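PDB 1Z47: putative ABC-transporter ATP-binding protein from Alicyclobacillus acidocaldarius, which probably binds and hydrolyses ATP as the nucleotide-binding subunit of a putative sulfate ABC transporter. Local coordinates for residues V304-A307 and Y312-C315. Sequence-based numbering, arbitrary orientation.
Sequences VRSA and YSAC
Ala-307 and Ala-314 form an antiparallel hydrogen-bonded pair, with Ala-307 N reaching Ala-314 O at 2.8 Å and Ala-314 N returning to Ala-307 O at the same 2.8 Å, the second bond the straighter (167° against 148° at the hydrogen). Their methyls lie on one face of the sheet, where Ala-307 packs on Trp-316 and Ala-314 on Lys-309; so short a side chain suits a place this closely covered. The next pair, Ser-306 and Cys-315, is non-hydrogen-bonded and brings the CA atoms to 4.3 Å; beside it Ser-306 CA-H also turns to Ala-314 O, CA to O 3.0 Å, a weaker CA-H...O contact. These strands make a beta hairpin in the five-stranded antiparallel sheet of the C-terminal part of the chain, and a classic bulge sets Val-304 and Arg-305 together opposite Trp-316. On the other face, Ser-306 OG stands 3.4 Å from Cys-315 SG. With SG anti to the backbone N (chi1 -172°), the slim, weakly polar thiol lies alongside the serine hydroxyl, and the cysteine side chain also touches Trp-337. The side chain of Arg-305 leaves the backbone away from the partner strand, and its length lets NH2 hydrogen-bond to the backbone O of Glu-211 of the second subunit; that same glutamate packs against Ala-307. Tyr-312 stacks on His-328, its hydroxyl hydrogen-bonded to Lys-309.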
ATOM      1  N   VAL B 304      -3.039 -18.458  15.539  1.00 43.37           N
ATOM      2  CA  VAL B 304      -2.878 -17.308  16.400  1.00 43.52           C
ATOM      3  C   VAL B 304      -4.127 -16.483  16.110  1.00 39.77           C
ATOM      4  O   VAL B 304      -4.860 -16.111  17.018  1.00 40.23           O
ATOM      5  CB  VAL B 304      -1.611 -16.506  16.044  1.00 44.78           C
ATOM      6  CG1 VAL B 304      -1.465 -15.325  16.981  1.00 46.62           C
ATOM      7  CG2 VAL B 304      -0.387 -17.407  16.137  1.00 46.54           C
ATOM      8  N   ARG B 305      -4.375 -16.205  14.836  1.00 41.52           N
ATOM      9  CA  ARG B 305      -5.575 -15.462  14.479  1.00 44.78           C
ATOM     10  C   ARG B 305      -5.794 -15.337  12.987  1.00 44.21           C
ATOM     11  O   ARG B 305      -4.947 -15.747  12.188  1.00 41.36           O
ATOM     12  CB  ARG B 305      -5.590 -14.078  15.145  1.00 46.18           C
ATOM     13  CG  ARG B 305      -4.630 -13.084  14.610  1.00 47.67           C
ATOM     14  CD  ARG B 305      -5.331 -11.760  14.455  1.00 50.08           C
ATOM     15  NE  ARG B 305      -4.533 -10.857  13.643  1.00 50.96           N
ATOM     16  CZ  ARG B 305      -5.000  -9.753  13.066  1.00 50.30           C
ATOM     17  NH1 ARG B 305      -6.277  -9.404  13.210  1.00 46.92           N
ATOM     18  NH2 ARG B 305      -4.187  -9.009  12.332  1.00 40.98           N
ATOM     19  N   SER B 306      -6.966 -14.809  12.630  1.00 42.81           N
ATOM     20  CA  SER B 306      -7.359 -14.611  11.239  1.00 45.65           C
ATOM     21  C   SER B 306      -7.856 -13.181  11.024  1.00 42.85           C
ATOM     22  O   SER B 306      -8.253 -12.502  11.973  1.00 42.96           O
ATOM     23  CB  SER B 306      -8.462 -15.608  10.850  1.00 46.95           C
ATOM     24  OG  SER B 306      -7.941 -16.860  10.405  1.00 53.38           O
ATOM     25  N   ALA B 307      -7.803 -12.720   9.776  1.00 42.00           N
ATOM     26  CA  ALA B 307      -8.269 -11.381   9.420  1.00 42.35           C
ATOM     27  C   ALA B 307      -8.900 -11.462   8.033  1.00 38.52           C
ATOM     28  O   ALA B 307      -8.284 -11.920   7.080  1.00 37.88           O
ATOM     29  CB  ALA B 307      -7.100 -10.368   9.419  1.00 39.07           C
ATOM     30  N   TYR B 312      -9.838 -12.764   0.307  1.00 46.90           N
ATOM     31  CA  TYR B 312      -9.252 -13.894   1.024  1.00 44.88           C
ATOM     32  C   TYR B 312      -9.147 -13.564   2.496  1.00 43.31           C
ATOM     33  O   TYR B 312      -9.216 -12.396   2.889  1.00 44.75           O
ATOM     34  CB  TYR B 312      -7.853 -14.198   0.461  1.00 39.88           C
ATOM     35  CG  TYR B 312      -6.814 -13.158   0.829  1.00 40.76           C
ATOM     36  CD1 TYR B 312      -6.116 -13.245   2.034  1.00 36.28           C
ATOM     37  CD2 TYR B 312      -6.584 -12.038   0.012  1.00 42.52           C
ATOM     38  CE1 TYR B 312      -5.217 -12.251   2.432  1.00 37.31           C
ATOM     39  CE2 TYR B 312      -5.679 -11.025   0.409  1.00 44.30           C
ATOM     40  CZ  TYR B 312      -5.005 -11.146   1.624  1.00 44.02           C
ATOM     41  OH  TYR B 312      -4.134 -10.163   2.048  1.00 41.05           O
ATOM     42  N   SER B 313      -9.000 -14.603   3.310  1.00 40.15           N
ATOM     43  CA  SER B 313      -8.848 -14.447   4.736  1.00 41.22           C
ATOM     44  C   SER B 313      -7.382 -14.755   5.086  1.00 41.98           C
ATOM     45  O   SER B 313      -6.812 -15.755   4.627  1.00 42.28           O
ATOM     46  CB  SER B 313      -9.778 -15.416   5.472  1.00 42.77           C
ATOM     47  OG  SER B 313      -9.697 -15.259   6.887  1.00 46.96           O
ATOM     48  N   ALA B 314      -6.774 -13.890   5.881  1.00 40.91           N
ATOM     49  CA  ALA B 314      -5.389 -14.096   6.267  1.00 45.45           C
ATOM     50  C   ALA B 314      -5.381 -14.869   7.573  1.00 44.07           C
ATOM     51  O   ALA B 314      -6.084 -14.516   8.522  1.00 49.10           O
ATOM     52  CB  ALA B 314      -4.669 -12.754   6.441  1.00 43.14           C
ATOM     53  N   CYS B 315      -4.589 -15.927   7.613  1.00 43.20           N
ATOM     54  CA  CYS B 315      -4.502 -16.718   8.822  1.00 42.43           C
ATOM     55  C   CYS B 315      -3.054 -16.909   9.288  1.00 41.34           C
ATOM     56  O   CYS B 315      -2.216 -17.423   8.550  1.00 39.80           O
ATOM     57  CB  CYS B 315      -5.165 -18.076   8.587  1.00 42.72           C
ATOM     58  SG  CYS B 315      -5.334 -19.065  10.099  1.00 49.94           S
TER